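Local coordinates for protein nidogen (PDB 1NPE) that probably helps to link basement-membrane networks, its six-bladed YWTD beta-propeller domain being the part that binds the laminin gamma1 chain, at residues T96-R102 and L121-I127. Sequence-based numbering, arbitrary orientation.
With CD (cadmium ion), chain C.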
ATOM      1  N   THR A  96       5.479  -6.756   2.466  1.00 12.13           N
ATOM      2  CA  THR A  96       5.339  -5.633   3.373  1.00 11.63           C
ATOM      3  C   THR A  96       3.905  -5.602   3.876  1.00 12.18           C
ATOM      4  O   THR A  96       2.979  -5.987   3.164  1.00 13.56           O
ATOM      5  CB  THR A  96       5.634  -4.296   2.665  1.00 13.26           C
ATOM      6  OG1 THR A  96       4.766  -4.154   1.528  1.00 15.43           O
ATOM      7  CG2 THR A  96       7.087  -4.249   2.209  1.00 12.46           C
ATOM      8  N   ASP A  97       3.733  -5.155   5.112  1.00 12.43           N
ATOM      9  CA  ASP A  97       2.424  -5.041   5.729  1.00 11.56           C
ATOM     10  C   ASP A  97       2.453  -3.699   6.441  1.00 12.13           C
ATOM     11  O   ASP A  97       3.143  -3.540   7.445  1.00 13.08           O
ATOM     12  CB  ASP A  97       2.202  -6.180   6.728  1.00 12.37           C
ATOM     13  CG  ASP A  97       0.799  -6.192   7.303  1.00 14.29           C
ATOM     14  OD1 ASP A  97       0.240  -5.108   7.587  1.00 13.40           O
ATOM     15  OD2 ASP A  97       0.254  -7.296   7.485  1.00 16.67           O
ATOM     16  N   SER A  98       1.706  -2.738   5.910  1.00 11.81           N
ATOM     17  CA  SER A  98       1.661  -1.389   6.460  1.00 13.80           C
ATOM     18  C   SER A  98       0.674  -1.175   7.609  1.00 13.92           C
ATOM     19  O   SER A  98       0.530  -0.055   8.110  1.00 14.86           O
ATOM     20  CB  SER A  98       1.378  -0.390   5.340  1.00 12.87           C
ATOM     21  OG  SER A  98       0.121  -0.663   4.755  1.00 14.82           O
ATOM     22  N   GLN A  99      -0.024  -2.239   7.997  1.00 15.73           N
ATOM     23  CA  GLN A  99      -0.983  -2.188   9.101  1.00 18.11           C
ATOM     24  C   GLN A  99      -0.305  -2.792  10.331  1.00 18.37           C
ATOM     25  O   GLN A  99      -0.180  -2.124  11.358  1.00 18.57           O
ATOM     26  CB  GLN A  99      -2.252  -2.962   8.753  1.00 20.22           C
ATOM     27  CG  GLN A  99      -3.385  -2.810   9.755  1.00 25.05           C
ATOM     28  CD  GLN A  99      -4.650  -3.523   9.304  1.00 29.05           C
ATOM     29  OE1 GLN A  99      -5.223  -3.195   8.259  1.00 30.56           O
ATOM     30  NE2 GLN A  99      -5.081  -4.517  10.080  1.00 29.54           N
ATOM     31  N   LEU A 100       0.143  -4.044  10.212  1.00 17.09           N
ATOM     32  CA  LEU A 100       0.844  -4.737  11.298  1.00 17.96           C
ATOM     33  C   LEU A 100       2.293  -4.252  11.423  1.00 18.01           C
ATOM     34  O   LEU A 100       3.022  -4.665  12.323  1.00 19.05           O
ATOM     35  CB  LEU A 100       0.832  -6.247  11.073  1.00 17.15           C
ATOM     36  CG  LEU A 100      -0.548  -6.892  11.141  1.00 18.98           C
ATOM     37  CD1 LEU A 100      -0.406  -8.395  10.992  1.00 20.72           C
ATOM     38  CD2 LEU A 100      -1.203  -6.543  12.470  1.00 19.50           C
ATOM     39  N   ASP A 101       2.697  -3.400  10.485  1.00 18.09           N
ATOM     40  CA  ASP A 101       4.025  -2.802  10.448  1.00 19.33           C
ATOM     41  C   ASP A 101       5.177  -3.784  10.433  1.00 19.27           C
ATOM     42  O   ASP A 101       6.030  -3.792  11.322  1.00 18.40           O
ATOM     43  CB  ASP A 101       4.179  -1.781  11.579  1.00 20.78           C
ATOM     44  CG  ASP A 101       3.229  -0.597  11.424  1.00 22.91           C
ATOM     45  OD1 ASP A 101       2.727  -0.373  10.301  1.00 24.23           O
ATOM     46  OD2 ASP A 101       2.970   0.099  12.427  1.00 25.81           O
ATOM     47  N   ARG A 102       5.228  -4.594   9.387  1.00 19.96           N
ATOM     48  CA  ARG A 102       6.292  -5.563   9.290  1.00 20.33           C
ATOM     49  C   ARG A 102       6.593  -6.093   7.905  1.00 19.39           C
ATOM     50  O   ARG A 102       5.932  -5.744   6.915  1.00 19.14           O
ATOM     51  CB  ARG A 102       6.044  -6.714  10.268  1.00 23.88           C
ATOM     52  CG  ARG A 102       4.749  -7.457  10.089  1.00 22.59           C
ATOM     53  CD  ARG A 102       4.418  -8.208  11.359  1.00 24.01           C
ATOM     54  NE  ARG A 102       3.623  -9.394  11.082  1.00 26.92           N
ATOM     55  CZ  ARG A 102       2.727  -9.914  11.912  1.00 29.50           C
ATOM     56  NH1 ARG A 102       2.499  -9.351  13.090  1.00 29.30           N
ATOM     57  NH2 ARG A 102       2.060 -11.004  11.556  1.00 29.08           N
ATOM     58  N   LEU A 121       9.116   0.468  11.024  1.00 16.41           N
ATOM     59  CA  LEU A 121       8.261   0.372   9.843  1.00 15.39           C
ATOM     60  C   LEU A 121       6.928   1.025  10.146  1.00 13.68           C
ATOM     61  O   LEU A 121       6.270   0.676  11.114  1.00 16.32           O
ATOM     62  CB  LEU A 121       8.030  -1.086   9.443  1.00 11.21           C
ATOM     63  CG  LEU A 121       9.262  -1.893   9.023  1.00 15.18           C
ATOM     64  CD1 LEU A 121       8.872  -3.345   8.821  1.00 10.67           C
ATOM     65  CD2 LEU A 121       9.881  -1.311   7.757  1.00 12.18           C
ATOM     66  N   VAL A 122       6.541   1.979   9.313  1.00 14.49           N
ATOM     67  CA  VAL A 122       5.284   2.692   9.487  1.00 13.53           C
ATOM     68  C   VAL A 122       4.400   2.487   8.257  1.00 14.02           C
ATOM     69  O   VAL A 122       3.236   2.117   8.378  1.00 16.55           O
ATOM     70  CB  VAL A 122       5.545   4.198   9.737  1.00 12.79           C
ATOM     71  CG1 VAL A 122       4.228   5.003   9.728  1.00  9.99           C
ATOM     72  CG2 VAL A 122       6.262   4.372  11.080  1.00 11.97           C
ATOM     73  N   ASN A 123       4.958   2.737   7.077  1.00 14.22           N
ATOM     74  CA  ASN A 123       4.226   2.558   5.827  1.00 13.17           C
ATOM     75  C   ASN A 123       5.069   1.835   4.767  1.00 12.73           C
ATOM     76  O   ASN A 123       5.289   2.355   3.674  1.00 13.95           O
ATOM     77  CB  ASN A 123       3.722   3.904   5.282  1.00 12.81           C
ATOM     78  CG  ASN A 123       2.343   4.292   5.829  1.00 14.83           C
ATOM     79  OD1 ASN A 123       2.085   5.456   6.121  1.00 15.28           O
ATOM     80  ND2 ASN A 123       1.454   3.320   5.942  1.00  9.99           N
ATOM     81  N   PRO A 124       5.586   0.634   5.089  1.00 11.72           N
ATOM     82  CA  PRO A 124       6.382  -0.065   4.075  1.00 12.07           C
ATOM     83  C   PRO A 124       5.450  -0.385   2.915  1.00 11.83           C
ATOM     84  O   PRO A 124       4.248  -0.558   3.113  1.00 12.11           O
ATOM     85  CB  PRO A 124       6.808  -1.342   4.801  1.00 10.72           C
ATOM     86  CG  PRO A 124       5.632  -1.606   5.703  1.00 11.56           C
ATOM     87  CD  PRO A 124       5.402  -0.216   6.277  1.00 11.17           C
ATOM     88  N   ARG A 125       5.990  -0.450   1.708  1.00 11.22           N
ATOM     89  CA  ARG A 125       5.155  -0.746   0.560  1.00 11.34           C
ATOM     90  C   ARG A 125       5.945  -1.504  -0.491  1.00 11.40           C
ATOM     91  O   ARG A 125       5.838  -2.722  -0.574  1.00 11.85           O
ATOM     92  CB  ARG A 125       4.533   0.550   0.004  1.00  9.99           C
ATOM     93  CG  ARG A 125       3.770   0.396  -1.304  1.00 10.92           C
ATOM     94  CD  ARG A 125       2.966   1.646  -1.616  1.00  9.99           C
ATOM     95  NE  ARG A 125       1.709   1.676  -0.878  1.00 10.09           N
ATOM     96  CZ  ARG A 125       0.941   2.752  -0.724  1.00 12.49           C
ATOM     97  NH1 ARG A 125       1.296   3.925  -1.243  1.00  9.99           N
ATOM     98  NH2 ARG A 125      -0.232   2.627  -0.121  1.00 11.50           N
ATOM     99  N   GLY A 126       6.758  -0.795  -1.270  1.00 11.60           N
ATOM    100  CA  GLY A 126       7.546  -1.452  -2.294  1.00 10.85           C
ATOM    101  C   GLY A 126       8.613  -2.356  -1.708  1.00 10.76           C
ATOM    102  O   GLY A 126       9.213  -2.039  -0.685  1.00 10.70           O
ATOM    103  N   ILE A 127       8.825  -3.504  -2.338  1.00 10.92           N
ATOM    104  CA  ILE A 127       9.848  -4.445  -1.891  1.00 11.56           C
ATOM    105  C   ILE A 127      10.301  -5.345  -3.044  1.00 12.02           C
ATOM    106  O   ILE A 127       9.488  -5.830  -3.829  1.00 11.90           O
ATOM    107  CB  ILE A 127       9.384  -5.296  -0.680  1.00 11.10           C
ATOM    108  CG1 ILE A 127      10.556  -6.125  -0.146  1.00 12.15           C
ATOM    109  CG2 ILE A 127       8.244  -6.218  -1.073  1.00  9.99           C
ATOM    110  CD1 ILE A 127      10.235  -6.898   1.120  1.00 14.39           C
TER
HETATM  111 CD    CD C5001       1.574   1.301   9.773  1.00 25.29          CD
HETATM  112  O   HOH W   1      -0.680   0.666  11.069  1.00 21.40           O
HETATM  113  O   HOH W   2       2.245   2.853  11.586  1.00 24.75           O
HETATM  114  O   HOH W   3       0.253   3.013   8.280  1.00 16.80           O
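The first torsions of Thr-96 and Asp-101 carry OG1 and the carboxylate toward the 121-127 segment. In Thr-96, chi1 of 57° leaves OG1 flanked by the backbone N and C, where it donates to Arg-125 O at 2.8 Å. The 120° C=O...donor angle, in the carbonyl plane, places the hydroxyl on a lone pair of Arg-125 O. The same rotation lays CG2 beside the backbone N, 3.8 Å from Ile-127 CB; Thr-96 and Ile-127 run alongside one another with their ends pointing opposite ways. In Asp-101, chi1 of -64° turns the carboxylate away from its own carbonyl carbon, and OD1 binds the cadmium ion at 2.1 Å. Ser-98 O and Val-122 O, at 2.4 and 2.3 Å from cadmium, add one backbone ligand from each segment, and three waters bring the ligands to six. The metal accounts for the close approach of three oxygens that share no hydrogen bond: Asp-101 OD1 stands 3.2 Å from Val-122 O. Water 2, itself a cadmium ligand, donates to Asp-101 OD2 and so helps fix the carboxylate's rotation. Next to the metal site, Pro-124 packs its ring against Thr-96 CB, Asp-97 O and Ser-98 CB, while Leu-121 CD1 presses on Arg-102 CA at 3.4 Å. The turn 97-102 is shaped by Asp-97 OD1, which accepts from Gln-99 N (an Asx turn) and Leu-100 N, and by a G1 beta bulge, in which Asp-101 and Arg-102 both face Asp-97. The contact thus joins two successive propeller blades, strand 92-97 lying inside one four-stranded antiparallel sheet and strand 124-130 forming an outermost strand of the next, alongside strand 135-140.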